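Local structure of putative aminomethyltransferase (Leptospirillum rubarum, 3TTG) at residues A101-A106 with D189-I194; H134-R139 with D195-T200; S151-N156 with R163-G168. The protein probably binds folate and may transfer an aminomethyl group, like the T-protein of the glycine cleavage system. All blocks are in the same frame, centred on the assembly; numbering follows the deposited sequence.

Contact 1 of 3, residues A101-A106 with D189-I194; sequences ALFPPA and DLFIPI
Phe103 and Phe191 reach toward each other from two different strands, and their rings make the whole contact. The nearest atoms are Phe103 CD1 and Phe191 CZ, 3.6 Å apart. The neighbouring ring carbon, Phe103 CE1, stands 3.8 Å above the plane of the Phe191 ring, over its centre. The ring centroids are 4.8 Å apart with the planes inclined at 38°, an intermediate tilt in which one side of the Phe103 ring dips toward a face of Phe191. Phe103 sets its CG opposite its own carbonyl carbon (chi1 -56°), which carries the ring out into the gap, and the side chains, coming from opposing strands, overlap alongside each other at their ring ends.

The contact joins two sheets of the folate-binding domain. Phe103 ends strand 99-103 of a five-stranded antiparallel sheet, whereas Phe191 belongs to strand 187-193 of a six-stranded mixed sheet. Their CA atoms are 10.5 Å apart, too far for strand pairing, and no hydrogen bond of any kind crosses; the gap is spanned by the two rings. Phenylalanine suits both places: it is long enough to meet its counterpart midway, and its apolar ring brings no polar atom that would need a partner in this buried place. Both rings also touch Ser47.

Backbone hydrogen bonds hold each strand within its own sheet: Phe103 pairs with Trp92, Asp189 with Leu172 and Leu190 with Ile138. The carbonyl O of Phe103 also accepts a bond from Arg45 NH1. Because strand residues alternate in direction, Leu102 instead packs on helix 109-118, while Leu190 and Ile192 point to the other side of their sheet from Phe191. Directly after Phe103, Pro104 has no amide hydrogen to offer a neighbouring strand, which fits the change from strand to loop.

Contact 2 of 3, residues H134-R139 with D195-T200; sequences HFREIR and DQFETT
The Phe197 ring carries the guanidinium of Arg136 flat on one face, with NH1 3.3 Å above the ring plane and displaced toward the rim. Seen from the arginine, one guanidinium face rests on Phe197 CZ. The planes differ by 29°, and Arg136 CZ is 3.9 Å from the ring centroid, a cation-pi stack. The same face receives a CH-pi contact from Arg136 CG, 4.0 Å from the centroid, and Arg136 CB packs tightly on Phe197 CD1 at 3.2 Å. Bends at chi2 and chi3 (-67° and -47°) fold the arginine back over the ring, so aliphatic stem and charged end share one surface. Arginine fits this partly exposed place because it supplies both. On the opposite side of the strand, Arg139 grips Glu137 side-on in a two-nitrogen salt bridge, NE to OE2 (2.8 Å) and NH2 to OE1 (3.0 Å), both oxygens being met from above the carboxylate plane.

Further along, Ile138 slants across toward the helix. Its CG1 lies 4.0 Å from Phe197 CE1, and its CD1 meets Thr200 CG2 at 3.8 Å. Thr200 serves two purposes: its methyl faces the isoleucine, while its OG1 bonds back to Gln196 O, which also accepts from Thr200 N.

Arg136 and Ile138, alternate residues of strand 135-141, thus receive Phe197 and Thr200 of helix 197-211, packed on one face of the mixed sheet of the folate-binding domain.

Contact 3 of 3, residues S151-N156 with R163-G168; sequences SLFDNN and RMLKNG
Arg163, near the end of strand 161-164, meets Asn155 and Asn156. That strand, an outermost one of the mixed sheet, forms a beta hairpin with 170-173, whose connection packs against the chain leaving helix 145-152. The touching parts run roughly antiparallel, 153° apart. The carbonyl O of Asn156 sits over the centre of one face of the Arg163 guanidinium, 3.1 Å from CZ; this is probably a charge–dipole attraction, since none of the N-H groups points well enough at that oxygen for a hydrogen bond. Asn155 CB approaches the guanidinium edge instead, 3.5 Å from NH1, and Phe157 adds a cation-pi contact.

Leu165, buried, brings its branched end to Phe153. Its CD2 stands 3.8 Å from the ring centroid and only 14° off the normal, a CH-pi contact, while CD1 lies 3.9 Å from CE1 of that ring. Phenylalanine suits the place because its two flat faces can each take an aliphatic group, Leu152 CB on one and Leu165 CD2 on the other.

Lys166 reaches across at the surface, where a long charged chain is at home. Extended but for a bend at chi3, it crosses the Asp154 side chain at about a right angle, and NZ forms a salt bridge with Asp154 OD2 at 3.2 Å, arriving nearly along the C-O axis.

Asn167, a common residue at the third position of a type I turn, has its OD1 loosely near Phe153 CD1, at 4.3 Å. Gly168 completes that turn at a positive phi of 106°, readily adopted without a side chain, and its N donates to Leu165 O over 3.0 Å.

Overall arrangement
All three contacts lie on the same side of the chain's centre, within the folate-binding domain, and all reach its mixed sheet. Strands 187-193 and 135-141 are neighbours there, so contacts 1 and 2, with centres about 10 Å apart, are joined by backbone bonds; contact 3 is about 13 Å from contact 2 and 15 Å from contact 1. Along the chain, contacts 1 and 2 interleave, and contact 3 is nested inside both. Contact 1 ties the sheet to the five-stranded one, contact 2 places helix 197-211 on its other side, and contact 3 packs the chain after helix 145-152 against the 161-164/170-173 hairpin connection, beside helix 197-211 on the same face.

Contact 1 of 3, residues A101-A106 with D189-I194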
loop_
_atom_site.group_PDB
_atom_site.type_symbol
_atom_site.label_atom_id
_atom_site.label_comp_id
_atom_site.label_asym_id
_atom_site.label_seq_id
_atom_site.Cartn_x
_atom_site.Cartn_y
_atom_site.Cartn_z
ATOM N N ALA A 101 -1.199 1.752 17.462
ATOM C CA ALA A 101 -2.036 0.901 16.581
ATOM C C ALA A 101 -1.258 0.552 15.329
ATOM O O ALA A 101 -0.693 1.438 14.734
ATOM C CB ALA A 101 -3.315 1.633 16.210
ATOM N N LEU A 102 -1.195 -0.716 14.954
ATOM C CA LEU A 102 -0.477 -1.185 13.799
ATOM C C LEU A 102 -1.416 -1.929 12.937
ATOM O O LEU A 102 -2.135 -2.836 13.407
ATOM C CB LEU A 102 0.731 -2.117 14.183
ATOM C CG LEU A 102 1.768 -1.523 15.109
ATOM C CD1 LEU A 102 2.735 -2.597 15.619
ATOM C CD2 LEU A 102 2.529 -0.390 14.425
ATOM N N PHE A 103 -1.357 -1.625 11.653
ATOM C CA PHE A 103 -2.214 -2.295 10.641
ATOM C C PHE A 103 -1.318 -2.957 9.592
ATOM O O PHE A 103 -0.966 -2.339 8.573
ATOM C CB PHE A 103 -3.192 -1.334 10.017
ATOM C CG PHE A 103 -4.038 -0.673 11.077
ATOM C CD1 PHE A 103 -5.311 -1.135 11.357
ATOM C CD2 PHE A 103 -3.599 0.474 11.725
ATOM C CE1 PHE A 103 -6.083 -0.541 12.352
ATOM C CE2 PHE A 103 -4.399 1.117 12.664
ATOM C CZ PHE A 103 -5.612 0.561 13.028
ATOM N N PRO A 104 -0.912 -4.217 9.854
ATOM C CA PRO A 104 -0.088 -4.958 8.885
ATOM C C PRO A 104 -0.934 -5.464 7.705
ATOM O O PRO A 104 -2.111 -5.150 7.633
ATOM C CB PRO A 104 0.459 -6.087 9.732
ATOM C CG PRO A 104 -0.693 -6.427 10.601
ATOM C CD PRO A 104 -1.229 -5.080 11.011
ATOM N N PRO A 105 -0.337 -6.134 6.722
ATOM C CA PRO A 105 -1.115 -6.545 5.554
ATOM C C PRO A 105 -2.195 -7.572 5.850
ATOM O O PRO A 105 -2.033 -8.415 6.725
ATOM C CB PRO A 105 -0.049 -7.180 4.627
ATOM C CG PRO A 105 1.274 -6.632 5.102
ATOM C CD PRO A 105 1.114 -6.465 6.557
ATOM N N ALA A 106 -3.247 -7.579 5.031
ATOM C CA ALA A 106 -4.296 -8.598 5.115
ATOM C C ALA A 106 -3.705 -9.994 5.132
ATOM O O ALA A 106 -2.780 -10.277 4.395
ATOM C CB ALA A 106 -5.272 -8.446 3.905
ATOM N N ASP A 189 -9.197 4.450 5.075
ATOM C CA ASP A 189 -9.596 3.139 5.576
ATOM C C ASP A 189 -10.361 3.312 6.860
ATOM O O ASP A 189 -9.831 3.807 7.859
ATOM C CB ASP A 189 -8.426 2.244 5.817
ATOM C CG ASP A 189 -7.479 2.142 4.626
ATOM O OD1 ASP A 189 -7.970 2.149 3.450
ATOM O OD2 ASP A 189 -6.268 2.135 4.855
ATOM N N LEU A 190 -11.571 2.847 6.853
ATOM C CA LEU A 190 -12.451 2.965 7.996
ATOM C C LEU A 190 -12.548 1.617 8.696
ATOM O O LEU A 190 -12.974 0.669 8.061
ATOM C CB LEU A 190 -13.852 3.405 7.543
ATOM C CG LEU A 190 -14.067 4.797 6.978
ATOM C CD1 LEU A 190 -13.274 5.032 5.705
ATOM C CD2 LEU A 190 -15.542 5.012 6.628
ATOM N N PHE A 191 -12.204 1.535 9.986
ATOM C CA PHE A 191 -12.355 0.306 10.798
ATOM C C PHE A 191 -13.524 0.516 11.701
ATOM O O PHE A 191 -13.418 1.251 12.684
ATOM C CB PHE A 191 -11.063 0.049 11.567
ATOM C CG PHE A 191 -9.972 -0.402 10.630
ATOM C CD1 PHE A 191 -9.704 -1.751 10.446
ATOM C CD2 PHE A 191 -9.177 0.513 9.987
ATOM C CE1 PHE A 191 -8.678 -2.162 9.588
ATOM C CE2 PHE A 191 -8.209 0.098 9.076
ATOM C CZ PHE A 191 -7.933 -1.238 8.935
ATOM N N ILE A 192 -14.684 -0.044 11.301
ATOM C CA ILE A 192 -15.979 0.176 11.930
ATOM C C ILE A 192 -16.298 -0.933 12.923
ATOM O O ILE A 192 -16.192 -2.094 12.541
ATOM C CB ILE A 192 -17.049 0.244 10.802
ATOM C CG1 ILE A 192 -16.659 1.354 9.771
ATOM C CG2 ILE A 192 -18.437 0.497 11.388
ATOM C CD1 ILE A 192 -16.514 2.826 10.384
ATOM N N PRO A 193 -16.740 -0.619 14.166
ATOM C CA PRO A 193 -17.110 -1.682 15.093
ATOM C C PRO A 193 -18.150 -2.610 14.469
ATOM O O PRO A 193 -19.090 -2.147 13.817
ATOM C CB PRO A 193 -17.707 -0.912 16.273
ATOM C CG PRO A 193 -16.983 0.382 16.257
ATOM C CD PRO A 193 -16.956 0.709 14.793
ATOM N N ILE A 194 -17.989 -3.896 14.658
ATOM C CA ILE A 194 -18.904 -4.903 14.082
ATOM C C ILE A 194 -20.397 -4.521 14.215
ATOM O O ILE A 194 -21.156 -4.619 13.239
ATOM C CB ILE A 194 -18.698 -6.288 14.747
ATOM C CG1 ILE A 194 -17.297 -6.874 14.567
ATOM C CG2 ILE A 194 -19.715 -7.270 14.182
ATOM C CD1 ILE A 194 -16.763 -6.822 13.245
#

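Contact 2 of 3, residues H134-R139 with D195-T200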
loop_
_atom_site.group_PDB
_atom_site.type_symbol
_atom_site.label_atom_id
_atom_site.label_comp_id
_atom_site.label_asym_id
_atom_site.label_seq_id
_atom_site.Cartn_x
_atom_site.Cartn_y
_atom_site.Cartn_z
ATOM N N HIS A 134 -12.868 -7.210 16.129
ATOM C CA HIS A 134 -13.798 -6.170 16.617
ATOM C C HIS A 134 -14.242 -5.212 15.505
ATOM O O HIS A 134 -15.196 -4.468 15.721
ATOM C CB HIS A 134 -13.128 -5.330 17.745
ATOM C CG HIS A 134 -12.745 -6.150 18.939
ATOM N ND1 HIS A 134 -12.475 -5.557 20.163
ATOM C CD2 HIS A 134 -12.756 -7.496 19.107
ATOM C CE1 HIS A 134 -12.251 -6.559 21.007
ATOM N NE2 HIS A 134 -12.415 -7.741 20.412
ATOM N N PHE A 135 -13.558 -5.198 14.344
ATOM C CA PHE A 135 -13.832 -4.211 13.294
ATOM C C PHE A 135 -13.998 -4.795 11.908
ATOM O O PHE A 135 -13.327 -5.766 11.582
ATOM C CB PHE A 135 -12.648 -3.244 13.229
ATOM C CG PHE A 135 -12.297 -2.635 14.569
ATOM C CD1 PHE A 135 -13.134 -1.691 15.166
ATOM C CD2 PHE A 135 -11.149 -3.022 15.250
ATOM C CE1 PHE A 135 -12.831 -1.163 16.413
ATOM C CE2 PHE A 135 -10.867 -2.515 16.524
ATOM C CZ PHE A 135 -11.711 -1.612 17.104
ATOM N N ARG A 136 -14.856 -4.176 11.097
ATOM C CA ARG A 136 -15.006 -4.421 9.649
ATOM C C ARG A 136 -14.305 -3.235 8.917
ATOM O O ARG A 136 -14.545 -2.081 9.278
ATOM C CB ARG A 136 -16.493 -4.511 9.271
ATOM C CG ARG A 136 -17.243 -5.801 9.708
ATOM C CD ARG A 136 -16.756 -7.071 9.004
ATOM N NE ARG A 136 -16.651 -6.859 7.559
ATOM C CZ ARG A 136 -17.615 -7.043 6.663
ATOM N NH1 ARG A 136 -18.801 -7.525 7.032
ATOM N NH2 ARG A 136 -17.388 -6.794 5.385
ATOM N N GLU A 137 -13.485 -3.497 7.888
ATOM C CA GLU A 137 -12.825 -2.444 7.120
ATOM C C GLU A 137 -13.689 -2.026 5.892
ATOM O O GLU A 137 -14.327 -2.858 5.239
ATOM C CB GLU A 137 -11.421 -2.867 6.691
ATOM C CG GLU A 137 -10.569 -1.711 6.182
ATOM C CD GLU A 137 -9.142 -2.034 5.748
ATOM O OE1 GLU A 137 -8.746 -3.220 5.770
ATOM O OE2 GLU A 137 -8.463 -1.110 5.248
ATOM N N ILE A 138 -13.817 -0.728 5.683
ATOM C CA ILE A 138 -14.467 -0.147 4.492
ATOM C C ILE A 138 -13.454 0.793 3.951
ATOM O O ILE A 138 -12.942 1.615 4.716
ATOM C CB ILE A 138 -15.803 0.596 4.764
ATOM C CG1 ILE A 138 -16.778 -0.224 5.600
ATOM C CG2 ILE A 138 -16.422 1.098 3.452
ATOM C CD1 ILE A 138 -18.095 0.516 6.025
ATOM N N ARG A 139 -13.192 0.746 2.649
ATOM C CA ARG A 139 -12.217 1.659 2.054
ATOM C C ARG A 139 -12.849 2.652 1.120
ATOM O O ARG A 139 -13.754 2.317 0.320
ATOM C CB ARG A 139 -11.154 0.904 1.301
ATOM C CG ARG A 139 -10.369 0.044 2.228
ATOM C CD ARG A 139 -9.199 -0.577 1.578
ATOM N NE ARG A 139 -8.627 -1.590 2.476
ATOM C CZ ARG A 139 -7.950 -2.675 2.092
ATOM N NH1 ARG A 139 -7.648 -2.861 0.821
ATOM N NH2 ARG A 139 -7.557 -3.578 2.991
ATOM N N ASP A 195 -20.827 -4.130 15.426
ATOM C CA ASP A 195 -22.239 -3.836 15.658
ATOM C C ASP A 195 -22.735 -2.598 14.894
ATOM O O ASP A 195 -23.950 -2.427 14.778
ATOM C CB ASP A 195 -22.547 -3.700 17.166
ATOM C CG ASP A 195 -22.082 -2.420 17.838
ATOM O OD1 ASP A 195 -22.827 -1.890 18.665
ATOM O OD2 ASP A 195 -20.966 -1.956 17.533
ATOM N N GLN A 196 -21.836 -1.754 14.354
ATOM C CA GLN A 196 -22.224 -0.547 13.592
ATOM C C GLN A 196 -22.061 -0.704 12.078
ATOM O O GLN A 196 -22.409 0.219 11.317
ATOM C CB GLN A 196 -21.350 0.619 14.050
ATOM C CG GLN A 196 -21.685 1.005 15.490
ATOM C CD GLN A 196 -20.643 1.938 16.032
ATOM O OE1 GLN A 196 -20.143 2.790 15.309
ATOM N NE2 GLN A 196 -20.271 1.782 17.296
ATOM N N PHE A 197 -21.529 -1.863 11.643
ATOM C CA PHE A 197 -21.206 -2.135 10.260
ATOM C C PHE A 197 -22.391 -2.004 9.303
ATOM O O PHE A 197 -22.239 -1.281 8.333
ATOM C CB PHE A 197 -20.584 -3.523 10.103
ATOM C CG PHE A 197 -20.250 -3.815 8.661
ATOM C CD1 PHE A 197 -19.190 -3.187 8.046
ATOM C CD2 PHE A 197 -21.071 -4.632 7.891
ATOM C CE1 PHE A 197 -18.854 -3.481 6.725
ATOM C CE2 PHE A 197 -20.765 -4.888 6.565
ATOM C CZ PHE A 197 -19.659 -4.294 5.983
ATOM N N GLU A 198 -23.485 -2.779 9.501
ATOM C CA GLU A 198 -24.646 -2.800 8.604
ATOM C C GLU A 198 -25.286 -1.384 8.478
ATOM O O GLU A 198 -25.777 -1.019 7.408
ATOM C CB GLU A 198 -25.737 -3.832 9.028
ATOM C CG GLU A 198 -25.331 -5.292 8.987
ATOM C CD GLU A 198 -24.551 -5.788 10.201
ATOM O OE1 GLU A 198 -24.136 -4.943 11.033
ATOM O OE2 GLU A 198 -24.388 -7.023 10.347
ATOM N N THR A 199 -25.270 -0.608 9.564
ATOM C CA THR A 199 -25.750 0.777 9.584
ATOM C C THR A 199 -24.825 1.677 8.745
ATOM O O THR A 199 -25.321 2.526 8.026
ATOM C CB THR A 199 -25.832 1.289 11.031
ATOM O OG1 THR A 199 -26.786 0.496 11.726
ATOM C CG2 THR A 199 -26.245 2.754 11.116
ATOM N N THR A 200 -23.513 1.563 8.902
ATOM C CA THR A 200 -22.530 2.391 8.154
ATOM C C THR A 200 -22.586 2.053 6.667
ATOM O O THR A 200 -22.555 2.947 5.842
ATOM C CB THR A 200 -21.136 2.194 8.721
ATOM O OG1 THR A 200 -21.197 2.498 10.107
ATOM C CG2 THR A 200 -20.060 3.099 8.054
#

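Contact 3 of 3, residues S151-N156 with R163-G168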
loop_
_atom_site.group_PDB
_atom_site.type_symbol
_atom_site.label_atom_id
_atom_site.label_comp_id
_atom_site.label_asym_id
_atom_site.label_seq_id
_atom_site.Cartn_x
_atom_site.Cartn_y
_atom_site.Cartn_z
ATOM N N SER A 151 -19.613 13.611 5.849
ATOM C CA SER A 151 -21.029 13.309 5.866
ATOM C C SER A 151 -21.336 12.281 6.939
ATOM O O SER A 151 -22.269 12.485 7.706
ATOM C CB SER A 151 -21.488 12.801 4.505
ATOM O OG SER A 151 -22.899 12.679 4.470
ATOM N N LEU A 152 -20.569 11.186 7.021
ATOM C CA LEU A 152 -20.831 10.176 8.049
ATOM C C LEU A 152 -20.470 10.639 9.468
ATOM O O LEU A 152 -21.099 10.185 10.422
ATOM C CB LEU A 152 -20.036 8.885 7.806
ATOM C CG LEU A 152 -20.373 7.977 6.636
ATOM C CD1 LEU A 152 -19.277 6.903 6.483
ATOM C CD2 LEU A 152 -21.712 7.278 6.826
ATOM N N PHE A 153 -19.378 11.418 9.611
ATOM C CA PHE A 153 -18.798 11.738 10.917
ATOM C C PHE A 153 -18.566 13.224 11.125
ATOM O O PHE A 153 -18.531 14.000 10.178
ATOM C CB PHE A 153 -17.445 10.998 11.056
ATOM C CG PHE A 153 -17.474 9.553 10.609
ATOM C CD1 PHE A 153 -18.182 8.600 11.327
ATOM C CD2 PHE A 153 -16.805 9.150 9.464
ATOM C CE1 PHE A 153 -18.210 7.267 10.917
ATOM C CE2 PHE A 153 -16.847 7.818 9.042
ATOM C CZ PHE A 153 -17.540 6.881 9.780
ATOM N N ASP A 154 -18.335 13.597 12.378
ATOM C CA ASP A 154 -18.138 14.991 12.785
ATOM C C ASP A 154 -16.642 15.346 12.870
ATOM O O ASP A 154 -15.772 14.481 12.746
ATOM C CB ASP A 154 -18.818 15.254 14.155
ATOM C CG ASP A 154 -20.182 14.598 14.359
ATOM O OD1 ASP A 154 -20.885 14.352 13.348
ATOM O OD2 ASP A 154 -20.538 14.318 15.525
ATOM N N ASN A 155 -16.374 16.643 13.107
ATOM C CA ASN A 155 -15.068 17.295 13.265
ATOM C C ASN A 155 -14.370 17.490 11.875
ATOM O O ASN A 155 -14.964 18.190 11.045
ATOM C CB ASN A 155 -14.173 16.600 14.318
ATOM C CG ASN A 155 -14.730 16.712 15.725
ATOM O OD1 ASN A 155 -14.610 17.756 16.381
ATOM N ND2 ASN A 155 -15.381 15.662 16.220
ATOM N N ASN A 156 -13.138 16.957 11.616
ATOM C CA ASN A 156 -12.445 17.301 10.367
ATOM C C ASN A 156 -11.330 16.312 10.007
ATOM O O ASN A 156 -10.871 15.544 10.860
ATOM C CB ASN A 156 -11.869 18.728 10.441
ATOM C CG ASN A 156 -11.001 18.994 11.665
ATOM O OD1 ASN A 156 -11.292 18.540 12.786
ATOM N ND2 ASN A 156 -9.928 19.763 11.490
ATOM N N ARG A 163 -7.475 8.784 13.330
ATOM C CA ARG A 163 -8.490 9.305 14.252
ATOM C C ARG A 163 -9.315 8.190 14.866
ATOM O O ARG A 163 -9.652 7.242 14.156
ATOM C CB ARG A 163 -9.465 10.233 13.500
ATOM C CG ARG A 163 -8.921 11.112 12.347
ATOM C CD ARG A 163 -8.659 12.562 12.722
ATOM N NE ARG A 163 -9.887 13.232 13.176
ATOM C CZ ARG A 163 -9.960 14.482 13.630
ATOM N NH1 ARG A 163 -11.123 14.981 14.032
ATOM N NH2 ARG A 163 -8.872 15.249 13.678
HETATM N N MSE A 164 -9.709 8.331 16.155
HETATM C CA MSE A 164 -10.666 7.406 16.753
HETATM C C MSE A 164 -12.032 8.036 16.568
HETATM O O MSE A 164 -12.163 9.246 16.684
HETATM C CB MSE A 164 -10.375 7.111 18.219
HETATM C CG MSE A 164 -11.166 5.901 18.735
HETATM SE SE MSE A 164 -10.738 5.447 20.560
HETATM C CE MSE A 164 -12.055 4.045 20.769
ATOM N N LEU A 165 -12.999 7.259 16.105
ATOM C CA LEU A 165 -14.364 7.730 15.888
ATOM C C LEU A 165 -15.076 7.778 17.279
ATOM O O LEU A 165 -14.752 6.986 18.174
ATOM C CB LEU A 165 -15.104 6.820 14.885
ATOM C CG LEU A 165 -14.538 6.798 13.489
ATOM C CD1 LEU A 165 -15.136 5.679 12.656
ATOM C CD2 LEU A 165 -14.729 8.142 12.814
ATOM N N LYS A 166 -15.989 8.713 17.469
ATOM C CA LYS A 166 -16.624 8.880 18.804
ATOM C C LYS A 166 -17.426 7.627 19.217
ATOM O O LYS A 166 -17.472 7.254 20.392
ATOM C CB LYS A 166 -17.488 10.155 18.877
ATOM C CG LYS A 166 -18.655 10.272 17.913
ATOM C CD LYS A 166 -19.610 11.419 18.327
ATOM C CE LYS A 166 -18.975 12.803 18.346
ATOM N NZ LYS A 166 -19.985 13.868 18.607
ATOM N N ASN A 167 -17.972 6.951 18.220
ATOM C CA ASN A 167 -18.727 5.704 18.360
ATOM C C ASN A 167 -17.834 4.447 18.542
ATOM O O ASN A 167 -18.360 3.364 18.778
ATOM C CB ASN A 167 -19.594 5.524 17.095
ATOM C CG ASN A 167 -18.837 5.733 15.786
ATOM O OD1 ASN A 167 -18.775 6.887 15.276
ATOM N ND2 ASN A 167 -18.145 4.669 15.284
ATOM N N GLY A 168 -16.519 4.585 18.429
ATOM C CA GLY A 168 -15.602 3.456 18.486
ATOM C C GLY A 168 -15.131 3.233 17.061
ATOM O O GLY A 168 -15.803 3.612 16.100
#